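Long-range contacts in diphosphomevalonate decarboxylase, putative (Trypanosoma brucei, PDB 2HKE), which probably catalyses the ATP-dependent decarboxylation of (R)-5-diphosphomevalonate to isopentenyl diphosphate, a precursor of isoprenoids and sterols: residues A[324-329]-A[356-361]; A[37-42]-A[362-367]; A[191-196]-A[264-269]. The protein carries 1 engineered substitution. All coordinates share one frame; numbering follows the deposited sequence. Where two conformers were deposited one is given.

Contact 1: A[324-329]-A[356-361]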
ATOM      1  N   LYS A 324     -18.646   2.693  11.218  1.00 25.22           N
ATOM      2  CA  LYS A 324     -17.341   2.079  10.939  1.00 24.93           C
ATOM      3  C   LYS A 324     -16.982   2.109   9.426  1.00 23.61           C
ATOM      4  O   LYS A 324     -15.984   1.508   9.013  1.00 22.60           O
ATOM      5  CB  LYS A 324     -17.301   0.635  11.436  1.00 26.53           C
ATOM      6  CG  LYS A 324     -17.344   0.438  12.969  1.00 29.61           C
ATOM      7  CD  LYS A 324     -16.077   0.969  13.640  1.00 34.40           C
ATOM      8  CE  LYS A 324     -15.693   0.220  14.949  1.00 36.63           C
ATOM      9  NZ  LYS A 324     -14.728  -0.975  14.748  1.00 39.46           N
ATOM     10  N   PHE A 325     -17.812   2.773   8.654  1.00 21.97           N
ATOM     11  CA  PHE A 325     -17.537   3.071   7.243  1.00 22.47           C
ATOM     12  C   PHE A 325     -16.748   4.366   7.158  1.00 23.55           C
ATOM     13  O   PHE A 325     -17.137   5.379   7.756  1.00 24.65           O
ATOM     14  CB  PHE A 325     -18.823   3.290   6.479  1.00 21.61           C
ATOM     15  CG  PHE A 325     -19.530   2.075   6.041  1.00 20.87           C
ATOM     16  CD1 PHE A 325     -19.698   1.002   6.887  1.00 22.56           C
ATOM     17  CD2 PHE A 325     -20.118   2.027   4.806  1.00 21.09           C
ATOM     18  CE1 PHE A 325     -20.401  -0.070   6.519  1.00 23.75           C
ATOM     19  CE2 PHE A 325     -20.820   0.927   4.407  1.00 22.54           C
ATOM     20  CZ  PHE A 325     -20.947  -0.136   5.271  1.00 23.26           C
ATOM     21  N   PHE A 326     -15.670   4.361   6.388  1.00 23.01           N
ATOM     22  CA  PHE A 326     -14.886   5.540   6.154  1.00 22.98           C
ATOM     23  C   PHE A 326     -14.787   5.738   4.640  1.00 22.70           C
ATOM     24  O   PHE A 326     -13.898   5.193   4.000  1.00 23.53           O
ATOM     25  CB  PHE A 326     -13.530   5.384   6.814  1.00 23.83           C
ATOM     26  CG  PHE A 326     -13.601   5.407   8.290  1.00 25.90           C
ATOM     27  CD1 PHE A 326     -13.781   4.249   8.997  1.00 24.54           C
ATOM     28  CD2 PHE A 326     -13.572   6.602   8.989  1.00 29.16           C
ATOM     29  CE1 PHE A 326     -13.894   4.287  10.410  1.00 26.73           C
ATOM     30  CE2 PHE A 326     -13.695   6.622  10.414  1.00 27.78           C
ATOM     31  CZ  PHE A 326     -13.854   5.483  11.087  1.00 27.69           C
ATOM     32  N   PHE A 327     -15.742   6.450   4.069  1.00 22.56           N
ATOM     33  CA  PHE A 327     -15.834   6.596   2.629  1.00 23.64           C
ATOM     34  C   PHE A 327     -15.303   7.969   2.215  1.00 25.13           C
ATOM     35  O   PHE A 327     -15.759   8.967   2.717  1.00 26.88           O
ATOM     36  CB  PHE A 327     -17.280   6.454   2.154  1.00 22.05           C
ATOM     37  CG  PHE A 327     -17.708   5.016   1.830  1.00 22.44           C
ATOM     38  CD1 PHE A 327     -17.382   3.982   2.678  1.00 21.70           C
ATOM     39  CD2 PHE A 327     -18.419   4.738   0.677  1.00 20.61           C
ATOM     40  CE1 PHE A 327     -17.777   2.692   2.378  1.00 22.46           C
ATOM     41  CE2 PHE A 327     -18.848   3.457   0.396  1.00 20.66           C
ATOM     42  CZ  PHE A 327     -18.523   2.452   1.239  1.00 20.81           C
ATOM     43  N   GLY A 328     -14.348   8.006   1.309  1.00 25.75           N
ATOM     44  CA  GLY A 328     -13.907   9.273   0.705  1.00 27.68           C
ATOM     45  C   GLY A 328     -15.059   9.928  -0.061  1.00 28.96           C
ATOM     46  O   GLY A 328     -15.133  11.160  -0.152  1.00 30.43           O
ATOM     47  N   ASP A 329     -15.947   9.106  -0.635  1.00 28.24           N
ATOM     48  CA  ASP A 329     -17.036   9.573  -1.505  1.00 28.29           C
ATOM     49  C   ASP A 329     -18.393   9.504  -0.773  1.00 28.26           C
ATOM     50  O   ASP A 329     -19.036   8.473  -0.687  1.00 26.23           O
ATOM     51  CB  ASP A 329     -16.979   8.711  -2.793  1.00 28.70           C
ATOM     52  CG  ASP A 329     -17.882   9.160  -3.893  1.00 28.24           C
ATOM     53  OD1 ASP A 329     -18.906   9.858  -3.670  1.00 30.85           O
ATOM     54  OD2 ASP A 329     -17.573   8.770  -5.068  1.00 30.84           O
ATOM     55  N   PHE A 356     -16.962  -6.116  10.016  1.00 23.00           N
ATOM     56  CA  PHE A 356     -15.584  -5.668   9.779  1.00 22.56           C
ATOM     57  C   PHE A 356     -15.168  -4.737  10.906  1.00 23.12           C
ATOM     58  O   PHE A 356     -16.020  -4.090  11.568  1.00 25.30           O
ATOM     59  CB  PHE A 356     -15.455  -4.913   8.451  1.00 21.68           C
ATOM     60  CG  PHE A 356     -15.915  -5.688   7.243  1.00 20.94           C
ATOM     61  CD1 PHE A 356     -15.535  -7.016   7.044  1.00 21.59           C
ATOM     62  CD2 PHE A 356     -16.664  -5.052   6.251  1.00 21.29           C
ATOM     63  CE1 PHE A 356     -15.947  -7.721   5.926  1.00 22.16           C
ATOM     64  CE2 PHE A 356     -17.102  -5.801   5.105  1.00 23.01           C
ATOM     65  CZ  PHE A 356     -16.702  -7.103   4.956  1.00 22.79           C
ATOM     66  N   GLU A 357     -13.865  -4.605  11.101  1.00 23.34           N
ATOM     67  CA  GLU A 357     -13.361  -3.614  12.036  1.00 23.52           C
ATOM     68  C   GLU A 357     -13.673  -2.228  11.461  1.00 23.59           C
ATOM     69  O   GLU A 357     -13.974  -1.299  12.187  1.00 24.13           O
ATOM     70  CB  GLU A 357     -11.883  -3.792  12.261  1.00 24.25           C
ATOM     71  CG  GLU A 357     -11.484  -5.122  12.799  1.00 26.53           C
ATOM     72  CD  GLU A 357     -12.214  -5.422  14.113  1.00 34.25           C
ATOM     73  OE1 GLU A 357     -11.882  -4.752  15.126  1.00 37.74           O
ATOM     74  OE2 GLU A 357     -13.138  -6.271  14.095  1.00 38.57           O
ATOM     75  N   MET A 358     -13.606  -2.108  10.139  1.00 22.44           N
ATOM     76  CA  MET A 358     -13.982  -0.893   9.452  1.00 24.18           C
ATOM     77  C   MET A 358     -14.016  -1.218   7.987  1.00 21.92           C
ATOM     78  O   MET A 358     -13.482  -2.235   7.565  1.00 21.12           O
ATOM     79  CB  MET A 358     -12.979   0.239   9.690  1.00 24.82           C
ATOM     80  CG  MET A 358     -11.868   0.339   8.696  1.00 30.64           C
ATOM     81  SD  MET A 358     -10.884   1.830   9.003  1.00 36.41           S
ATOM     82  CE  MET A 358     -10.293   1.190  10.503  1.00 27.54           C
ATOM     83  N   LEU A 359     -14.660  -0.357   7.232  1.00 21.48           N
ATOM     84  CA  LEU A 359     -14.703  -0.464   5.773  1.00 20.97           C
ATOM     85  C   LEU A 359     -14.334   0.864   5.156  1.00 21.70           C
ATOM     86  O   LEU A 359     -15.070   1.843   5.318  1.00 20.64           O
ATOM     87  CB  LEU A 359     -16.093  -0.859   5.293  1.00 20.03           C
ATOM     88  CG  LEU A 359     -16.267  -1.027   3.788  1.00 20.63           C
ATOM     89  CD1 LEU A 359     -15.396  -2.174   3.273  1.00 19.66           C
ATOM     90  CD2 LEU A 359     -17.725  -1.277   3.436  1.00 21.35           C
ATOM     91  N   LEU A 360     -13.192   0.878   4.469  1.00 20.05           N
ATOM     92  CA  LEU A 360     -12.618   2.087   3.879  1.00 20.47           C
ATOM     93  C   LEU A 360     -13.012   2.101   2.431  1.00 19.37           C
ATOM     94  O   LEU A 360     -13.042   1.053   1.841  1.00 19.71           O
ATOM     95  CB  LEU A 360     -11.098   2.010   3.957  1.00 20.10           C
ATOM     96  CG  LEU A 360     -10.250   3.123   3.382  1.00 22.15           C
ATOM     97  CD1 LEU A 360     -10.641   4.537   3.962  1.00 27.83           C
ATOM     98  CD2 LEU A 360      -8.797   2.800   3.623  1.00 25.28           C
ATOM     99  N   GLN A 361     -13.372   3.256   1.886  1.00 19.58           N
ATOM    100  CA  GLN A 361     -13.515   3.394   0.435  1.00 19.37           C
ATOM    101  C   GLN A 361     -12.663   4.535  -0.051  1.00 19.99           C
ATOM    102  O   GLN A 361     -12.581   5.560   0.597  1.00 20.15           O
ATOM    103  CB  GLN A 361     -14.987   3.532   0.024  1.00 19.32           C
ATOM    104  CG  GLN A 361     -15.245   3.899  -1.463  1.00 18.90           C
ATOM    105  CD  GLN A 361     -15.115   5.374  -1.747  1.00 21.92           C
ATOM    106  OE1 GLN A 361     -15.401   6.193  -0.889  1.00 24.62           O
ATOM    107  NE2 GLN A 361     -14.709   5.728  -2.985  1.00 20.56           N
TER
HETATM  108  O   HOH W   1     -16.524  -3.408  14.158  1.00 31.57           O
HETATM  109  O   HOH W   2     -15.013   7.838  -5.290  1.00 27.54           O

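Contact 2: A[37-42]-A[362-367]. With SO4 (sulfate ion), chain E.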
ATOM      1  N   PHE A  37       3.126  -3.586  -8.925  1.00 16.00           N
ATOM      2  CA  PHE A  37       2.232  -2.687  -9.616  1.00 16.72           C
ATOM      3  C   PHE A  37       1.125  -2.414  -8.610  1.00 17.11           C
ATOM      4  O   PHE A  37       0.542  -3.367  -8.073  1.00 16.93           O
ATOM      5  CB  PHE A  37       1.685  -3.432 -10.856  1.00 16.58           C
ATOM      6  CG  PHE A  37       1.305  -2.544 -12.047  1.00 17.76           C
ATOM      7  CD1 PHE A  37       0.987  -1.197 -11.928  1.00 17.53           C
ATOM      8  CD2 PHE A  37       1.154  -3.156 -13.274  1.00 18.60           C
ATOM      9  CE1 PHE A  37       0.620  -0.458 -13.069  1.00 19.98           C
ATOM     10  CE2 PHE A  37       0.799  -2.447 -14.419  1.00 20.26           C
ATOM     11  CZ  PHE A  37       0.504  -1.081 -14.300  1.00 18.36           C
ATOM     12  N   SER A  38       0.830  -1.124  -8.356  1.00 16.70           N
ATOM     13  CA  SER A  38      -0.107  -0.784  -7.299  1.00 15.97           C
ATOM     14  C   SER A  38      -1.023   0.343  -7.731  1.00 16.60           C
ATOM     15  O   SER A  38      -0.768   1.040  -8.738  1.00 16.98           O
ATOM     16  CB  SER A  38       0.625  -0.357  -6.037  1.00 16.25           C
ATOM     17  OG  SER A  38       1.509   0.726  -6.328  1.00 18.13           O
ATOM     18  N   ILE A  39      -2.109   0.466  -6.994  1.00 16.32           N
ATOM     19  CA  ILE A  39      -2.994   1.612  -7.081  1.00 17.92           C
ATOM     20  C   ILE A  39      -2.735   2.481  -5.871  1.00 17.79           C
ATOM     21  O   ILE A  39      -2.789   2.040  -4.716  1.00 19.37           O
ATOM     22  CB  ILE A  39      -4.483   1.185  -7.102  1.00 17.77           C
ATOM     23  CG1 ILE A  39      -4.796   0.342  -8.328  1.00 18.51           C
ATOM     24  CG2 ILE A  39      -5.455   2.417  -7.073  1.00 18.39           C
ATOM     25  CD1 ILE A  39      -6.226  -0.067  -8.413  1.00 19.23           C
ATOM     26  N   THR A  40      -2.533   3.770  -6.116  1.00 18.29           N
ATOM     27  CA  THR A  40      -2.398   4.702  -5.049  1.00 18.18           C
ATOM     28  C   THR A  40      -3.790   5.105  -4.511  1.00 17.73           C
ATOM     29  O   THR A  40      -4.673   5.389  -5.291  1.00 19.47           O
ATOM     30  CB  THR A  40      -1.689   5.944  -5.593  1.00 19.31           C
ATOM     31  OG1 THR A  40      -0.454   5.540  -6.184  1.00 19.52           O
ATOM     32  CG2 THR A  40      -1.471   6.943  -4.475  1.00 18.00           C
ATOM     33  N   LEU A  41      -3.964   5.098  -3.208  1.00 17.83           N
ATOM     34  CA  LEU A  41      -5.242   5.414  -2.598  1.00 19.90           C
ATOM     35  C   LEU A  41      -5.291   6.933  -2.314  1.00 19.92           C
ATOM     36  O   LEU A  41      -4.264   7.619  -2.364  1.00 20.08           O
ATOM     37  CB  LEU A  41      -5.417   4.653  -1.304  1.00 20.35           C
ATOM     38  CG  LEU A  41      -5.611   3.140  -1.428  1.00 24.30           C
ATOM     39  CD1 LEU A  41      -6.485   2.810  -0.139  1.00 27.08           C
ATOM     40  CD2 LEU A  41      -6.284   2.753  -2.694  1.00 31.01           C
ATOM     41  N   SER A  42      -6.491   7.425  -2.021  1.00 21.76           N
ATOM     42  CA  SER A  42      -6.677   8.768  -1.492  1.00 23.35           C
ATOM     43  C   SER A  42      -6.000   8.964  -0.150  1.00 24.63           C
ATOM     44  O   SER A  42      -5.940   8.049   0.657  1.00 23.89           O
ATOM     45  CB  SER A  42      -8.173   9.085  -1.338  1.00 24.87           C
ATOM     46  OG  SER A  42      -8.338  10.413  -0.874  1.00 25.31           O
ATOM     47  N   SER A 362     -12.013   4.329  -1.196  1.00 19.89           N
ATOM     48  CA  SER A 362     -11.207   5.361  -1.839  1.00 20.56           C
ATOM     49  C   SER A 362     -11.328   5.281  -3.344  1.00 20.10           C
ATOM     50  O   SER A 362     -11.457   4.203  -3.913  1.00 19.74           O
ATOM     51  CB  SER A 362      -9.735   5.209  -1.404  1.00 20.41           C
ATOM     52  OG  SER A 362      -8.831   5.986  -2.167  1.00 21.71           O
ATOM     53  N   PRO A 363     -11.311   6.441  -4.031  1.00 20.03           N
ATOM     54  CA  PRO A 363     -11.037   6.448  -5.470  1.00 18.98           C
ATOM     55  C   PRO A 363      -9.534   6.245  -5.685  1.00 19.33           C
ATOM     56  O   PRO A 363      -8.775   6.119  -4.714  1.00 19.89           O
ATOM     57  CB  PRO A 363     -11.440   7.872  -5.864  1.00 19.66           C
ATOM     58  CG  PRO A 363     -10.978   8.649  -4.751  1.00 20.39           C
ATOM     59  CD  PRO A 363     -11.373   7.820  -3.507  1.00 20.50           C
ATOM     60  N   VAL A 364      -9.081   6.199  -6.935  1.00 19.72           N
ATOM     61  CA  VAL A 364      -7.662   6.191  -7.244  1.00 18.96           C
ATOM     62  C   VAL A 364      -7.119   7.549  -6.831  1.00 20.66           C
ATOM     63  O   VAL A 364      -7.730   8.560  -7.167  1.00 19.85           O
ATOM     64  CB  VAL A 364      -7.424   5.911  -8.723  1.00 21.06           C
ATOM     65  CG1 VAL A 364      -5.986   5.992  -9.038  1.00 20.30           C
ATOM     66  CG2 VAL A 364      -8.000   4.489  -9.104  1.00 20.21           C
ATOM     67  N   GLY A 365      -6.060   7.563  -6.047  1.00 20.29           N
ATOM     68  CA  GLY A 365      -5.555   8.803  -5.434  1.00 22.78           C
ATOM     69  C   GLY A 365      -4.550   9.576  -6.279  1.00 23.88           C
ATOM     70  O   GLY A 365      -4.009   9.053  -7.240  1.00 21.30           O
ATOM     71  N   CYS A 366      -4.289  10.837  -5.897  1.00 25.46           N
ATOM     72  CA  CYS A 366      -3.400  11.752  -6.625  0.50 26.05           C
ATOM     73  C   CYS A 366      -1.947  11.723  -6.181  1.00 27.42           C
ATOM     74  O   CYS A 366      -1.099  12.303  -6.850  1.00 28.46           O
ATOM     75  CB  CYS A 366      -3.886  13.197  -6.470  0.50 26.58           C
ATOM     76  SG  CYS A 366      -5.573  13.452  -7.030  0.50 26.20           S
ATOM     77  N   GLY A 367      -1.653  11.116  -5.035  1.00 26.06           N
ATOM     78  CA  GLY A 367      -0.260  11.016  -4.554  1.00 27.60           C
ATOM     79  C   GLY A 367       0.125  12.029  -3.472  1.00 27.31           C
ATOM     80  O   GLY A 367      -0.690  12.429  -2.646  1.00 27.90           O
TER
HETATM   81  S   SO4 E 383      -6.324  12.552  -2.854  1.00 35.58           S
HETATM   82  O1  SO4 E 383      -5.246  12.193  -1.932  1.00 32.32           O
HETATM   83  O2  SO4 E 383      -7.576  12.538  -2.087  1.00 37.28           O
HETATM   84  O3  SO4 E 383      -6.082  13.943  -3.275  1.00 38.42           O
HETATM   85  O4  SO4 E 383      -6.590  11.674  -4.005  1.00 35.23           O
HETATM   86  O   HOH W   3      -3.402  10.247  -2.907  1.00 21.17           O

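Contact 3: A[191-196]-A[264-269]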
ATOM      1  N   LYS A 191      -9.729  -8.669  11.820  1.00 25.70           N
ATOM      2  CA  LYS A 191      -8.811  -8.890  12.927  1.00 27.68           C
ATOM      3  C   LYS A 191      -7.656  -9.712  12.400  1.00 27.26           C
ATOM      4  O   LYS A 191      -7.840 -10.597  11.582  1.00 29.58           O
ATOM      5  CB  LYS A 191      -9.509  -9.520  14.123  1.00 28.56           C
ATOM      6  CG  LYS A 191     -10.391  -8.543  14.879  1.00 31.30           C
ATOM      7  CD  LYS A 191     -11.126  -9.186  16.069  1.00 31.49           C
ATOM      8  CE  LYS A 191     -12.445  -8.445  16.427  1.00 33.92           C
ATOM      9  NZ  LYS A 191     -13.271  -9.259  17.411  1.00 38.60           N
ATOM     10  N   GLY A 192      -6.449  -9.428  12.864  1.00 29.31           N
ATOM     11  CA  GLY A 192      -5.283 -10.108  12.385  1.00 29.41           C
ATOM     12  C   GLY A 192      -5.157 -11.519  12.925  1.00 31.26           C
ATOM     13  O   GLY A 192      -5.820 -11.914  13.904  1.00 30.01           O
ATOM     14  N   ALA A 193      -4.319 -12.278  12.249  1.00 32.10           N
ATOM     15  CA  ALA A 193      -4.002 -13.623  12.627  1.00 33.53           C
ATOM     16  C   ALA A 193      -3.062 -13.550  13.814  1.00 34.83           C
ATOM     17  O   ALA A 193      -2.541 -12.493  14.160  1.00 34.54           O
ATOM     18  CB  ALA A 193      -3.298 -14.328  11.486  1.00 33.72           C
ATOM     19  N   GLN A 194      -2.811 -14.698  14.411  1.00 37.68           N
ATOM     20  CA  GLN A 194      -1.717 -14.801  15.347  1.00 39.13           C
ATOM     21  C   GLN A 194      -0.504 -14.142  14.709  1.00 38.70           C
ATOM     22  O   GLN A 194      -0.273 -14.304  13.505  1.00 38.58           O
ATOM     23  CB  GLN A 194      -1.409 -16.267  15.608  1.00 39.52           C
ATOM     24  CG  GLN A 194      -0.454 -16.476  16.753  1.00 40.96           C
ATOM     25  CD  GLN A 194      -0.738 -17.754  17.511  1.00 43.92           C
ATOM     26  OE1 GLN A 194      -1.238 -18.735  16.936  1.00 51.66           O
ATOM     27  NE2 GLN A 194      -0.436 -17.751  18.823  1.00 49.79           N
ATOM     28  N   LYS A 195       0.243 -13.387  15.511  1.00 39.01           N
ATOM     29  CA  LYS A 195       1.448 -12.696  15.050  1.00 38.61           C
ATOM     30  C   LYS A 195       2.365 -13.686  14.370  1.00 37.06           C
ATOM     31  O   LYS A 195       2.575 -14.798  14.864  1.00 36.49           O
ATOM     32  CB  LYS A 195       2.201 -12.022  16.208  1.00 39.28           C
ATOM     33  CG  LYS A 195       3.195 -10.934  15.743  1.00 40.93           C
ATOM     34  CD  LYS A 195       3.828 -10.166  16.921  1.00 41.99           C
ATOM     35  CE  LYS A 195       5.236 -10.697  17.309  1.00 45.08           C
ATOM     36  NZ  LYS A 195       5.384 -10.876  18.812  1.00 47.11           N
ATOM     37  N   ASP A 196       2.897 -13.282  13.234  1.00 35.50           N
ATOM     38  CA  ASP A 196       3.868 -14.095  12.482  1.00 35.29           C
ATOM     39  C   ASP A 196       5.051 -13.182  12.088  1.00 34.20           C
ATOM     40  O   ASP A 196       5.092 -12.023  12.477  1.00 34.39           O
ATOM     41  CB  ASP A 196       3.180 -14.718  11.257  1.00 34.78           C
ATOM     42  CG  ASP A 196       3.815 -16.027  10.808  1.00 35.79           C
ATOM     43  OD1 ASP A 196       5.066 -16.131  10.878  1.00 37.80           O
ATOM     44  OD2 ASP A 196       3.066 -16.955  10.370  1.00 34.97           O
ATOM     45  N   TYR A 264      -0.693 -15.124   7.268  1.00 24.66           N
ATOM     46  CA  TYR A 264      -1.238 -13.844   7.629  1.00 25.15           C
ATOM     47  C   TYR A 264      -2.769 -13.829   7.554  1.00 25.36           C
ATOM     48  O   TYR A 264      -3.395 -12.940   8.107  1.00 26.34           O
ATOM     49  CB  TYR A 264      -0.669 -12.786   6.684  1.00 26.80           C
ATOM     50  CG  TYR A 264       0.815 -12.612   6.779  1.00 25.37           C
ATOM     51  CD1 TYR A 264       1.430 -12.313   7.981  1.00 28.19           C
ATOM     52  CD2 TYR A 264       1.612 -12.702   5.635  1.00 28.01           C
ATOM     53  CE1 TYR A 264       2.837 -12.121   8.047  1.00 30.00           C
ATOM     54  CE2 TYR A 264       2.980 -12.517   5.695  1.00 26.99           C
ATOM     55  CZ  TYR A 264       3.589 -12.187   6.894  1.00 29.72           C
ATOM     56  OH  TYR A 264       4.967 -12.015   6.899  1.00 27.61           O
ATOM     57  N   ALA A 265      -3.338 -14.738   6.776  1.00 25.85           N
ATOM     58  CA  ALA A 265      -4.796 -14.801   6.573  1.00 25.72           C
ATOM     59  C   ALA A 265      -5.459 -15.509   7.747  1.00 26.40           C
ATOM     60  O   ALA A 265      -4.862 -16.380   8.366  1.00 26.09           O
ATOM     61  CB  ALA A 265      -5.078 -15.524   5.339  1.00 27.07           C
ATOM     62  N   THR A 266      -6.682 -15.091   8.054  1.00 25.82           N
ATOM     63  CA  THR A 266      -7.530 -15.754   9.034  1.00 24.99           C
ATOM     64  C   THR A 266      -8.683 -16.410   8.311  1.00 25.00           C
ATOM     65  O   THR A 266      -8.841 -16.261   7.105  1.00 23.94           O
ATOM     66  CB  THR A 266      -8.106 -14.742   9.982  1.00 24.60           C
ATOM     67  OG1 THR A 266      -8.984 -13.863   9.243  1.00 25.25           O
ATOM     68  CG2 THR A 266      -6.998 -13.941  10.707  1.00 25.45           C
ATOM     69  N   GLU A 267      -9.559 -17.087   9.046  1.00 24.59           N
ATOM     70  CA  GLU A 267     -10.699 -17.694   8.344  1.00 23.77           C
ATOM     71  C   GLU A 267     -11.653 -16.616   7.832  1.00 22.97           C
ATOM     72  O   GLU A 267     -12.452 -16.873   6.933  1.00 23.07           O
ATOM     73  CB  GLU A 267     -11.433 -18.653   9.247  1.00 25.58           C
ATOM     74  CG  GLU A 267     -10.660 -19.997   9.495  1.00 29.16           C
ATOM     75  CD  GLU A 267     -10.461 -20.840   8.241  1.00 34.28           C
ATOM     76  OE1 GLU A 267     -11.325 -20.798   7.312  1.00 34.70           O
ATOM     77  OE2 GLU A 267      -9.413 -21.559   8.160  1.00 34.89           O
ATOM     78  N   ASP A 268     -11.656 -15.457   8.472  1.00 21.58           N
ATOM     79  CA  ASP A 268     -12.441 -14.316   7.936  1.00 21.73           C
ATOM     80  C   ASP A 268     -11.911 -13.909   6.558  1.00 20.75           C
ATOM     81  O   ASP A 268     -12.701 -13.699   5.627  1.00 20.19           O
ATOM     82  CB  ASP A 268     -12.381 -13.116   8.848  1.00 21.41           C
ATOM     83  CG  ASP A 268     -13.228 -13.255  10.082  1.00 26.76           C
ATOM     84  OD1 ASP A 268     -14.133 -14.087  10.133  1.00 27.83           O
ATOM     85  OD2 ASP A 268     -12.945 -12.498  11.019  1.00 33.81           O
ATOM     86  N   SER A 269     -10.587 -13.815   6.430  1.00 20.10           N
ATOM     87  CA  SER A 269      -9.953 -13.610   5.112  1.00 20.42           C
ATOM     88  C   SER A 269     -10.441 -14.608   4.075  1.00 20.39           C
ATOM     89  O   SER A 269     -10.833 -14.237   2.961  1.00 19.91           O
ATOM     90  CB  SER A 269      -8.428 -13.717   5.212  1.00 20.45           C
ATOM     91  OG  SER A 269      -7.939 -12.827   6.175  1.00 20.02           O
TER
HETATM   92  O   HOH W   4      -9.975 -12.021  10.864  1.00 23.08           O
HETATM   93  O   HOH W   5     -12.306  -9.907  11.974  1.00 31.27           O
HETATM   94  O   HOH W   6      -2.645 -11.485  10.140  1.00 31.40           O

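Contact 1: A[324-329]-A[356-361]
Q361 lies against F327 at the end of strand 325-327, which runs parallel to strand 358-363; the two are the paired strands of a beta-alpha-beta unit connected through helix 330-338. The CB of Q361 sits over the middle of the F327 ring, 3.5 Å from its centroid, a CH-pi contact. A bend at chi2 (-82°) then carries the amide past the ring to the following turn, where OE1 receives D329 N on a lone pair at 3.0 Å. Glutamine suits the place because its methylenes can cover an aromatic face while its carbonyl holds a turn. D329 N-caps the helix through L332 N and forms a salt bridge with K304, so Q361 OE1 binds the backbone of the N-cap residue, just before the helix.

L359 shares this face with F325 and F327, under helices 307-317 and 330-338. Its branched end reaches over the F325 ring, with CD2 off centre toward the rim and 4.0 Å from the centroid. Its backbone is gripped twice: N bonds to K324 O at 2.9 Å, and O accepts F326 N at 2.8 Å.

F326 points to the other face. M358 crosses it at about a right angle in a Met-aromatic contact, SD standing obliquely 3.8 Å from F326 CD1. At the exposed K324, just before strand 325-327, NZ donates to E357 O at 2.7 Å, in the carbonyl plane and on a lone pair.

Contact 2: A[37-42]-A[362-367]
T40 O accepts the N-H of G365 at 2.7 Å in a nearly straight bond (169° at the hydrogen), the donor standing above the carbonyl plane. The second direct link is S42 N to S362 OG, 2.8 Å and equally straight. That hydroxyl is used in both directions, since S362 OG also donates to P363 O at 2.6 Å, in the carbonyl plane and on a lone pair. With OG anti to its own backbone N (chi1 168°), S362 holds the hydroxyl out toward S42; serine fits because one small group can accept from the facing segment and donate to its own.

Beyond these bonds a sulfate, probably from the crystallisation liquor, spans the two segments. S42 OG donates to its O2 at 2.6 Å and C366 N to its O4 at 3.1 Å, while A43 N supplies a further bond. A water beside it accepts from G367 N and lies 2.8 Å from L41 O.

G365 is packed closely: having no side chain, it can bring CA within 3.5 Å of L41 O, in a nearly linear CA-H...O contact. Farther out the contact turns apolar. I39 and V364 cross at about a right angle, their CG2 methyls 3.9 Å apart; both beta-branched side chains also rest on strand 183-189, I39 on V185 and V364 on I183. T40 turns its hydroxyl to F152 O instead.

Strand 36-40 belongs to the N-terminal sheet, and 362-367 is where the chain leaves the C-terminal sheet before strand 369-371 joins the N-terminal one. This is a junction between the two domains of the GHMP-type fold.

Contact 3: A[191-196]-A[264-269]
A chi1 of 65° at T266 sets its methyl CG2 against A193 and leaves OG1 for the start of helix 267-283, where T266 and S269 form a capping box. S269 N donates to T266 OG1, and T266 N returns the bond to S269 OG, both at 3.2 Å. Threonine serves both purposes: its oxygen caps a helix, while its methyl packs against the loop 191-196. CG2 lies 3.5 Å from A193 N and 3.6 Å from K191 O. A193 adds its own methyl, CB being 3.8 Å from T266 CG2, and its small size lets the backbones come together here.

At the other end Y264, its CG anti to the carbonyl carbon (chi1 -63°), swings its ring back toward the loop, CE1 coming 4.1 Å from D196 CB, which lies oblique to the ring. The polar ends of this pair hold on elsewhere: D196 OD2 accepts T263 N, and Y264 OH bonds to V197 O.

No direct hydrogen bond joins the two segments, and waters do that work at this surface packing of a loop on a helix start. One water accepts from A193 N and donates to Y264 O. Another donates to K191 O and to D268 OD2, and is also hydrogen-bonded to T266 OG1. D268, whose OD1 meets K354 and H351, holds a third water through OD2, 2.8 Å from the water oxygen, which itself accepts from K191 N.

In the fold
Contact 2 joins the ends of a long loop of chain, opening at 37-42 and closing at 362-367; contacts 3 and 1 follow one another inside it. Contacts 1 and 2 use strand 358-363 in succession, their centres 15 Å apart, so one strand pairs with an edge strand of the C-terminal sheet and then leads to the N-terminal domain. Contacts 1 and 3 have centres 20 Å apart and meet where E357 OE2 packs on K191 CE, 3.3 Å away. Contacts 2 and 3 do not touch, with nearest atoms about 17 Å apart. Contacts 1 and 3 thus lie within the C-terminal domain, and contact 2 joins it to the N-terminal domain.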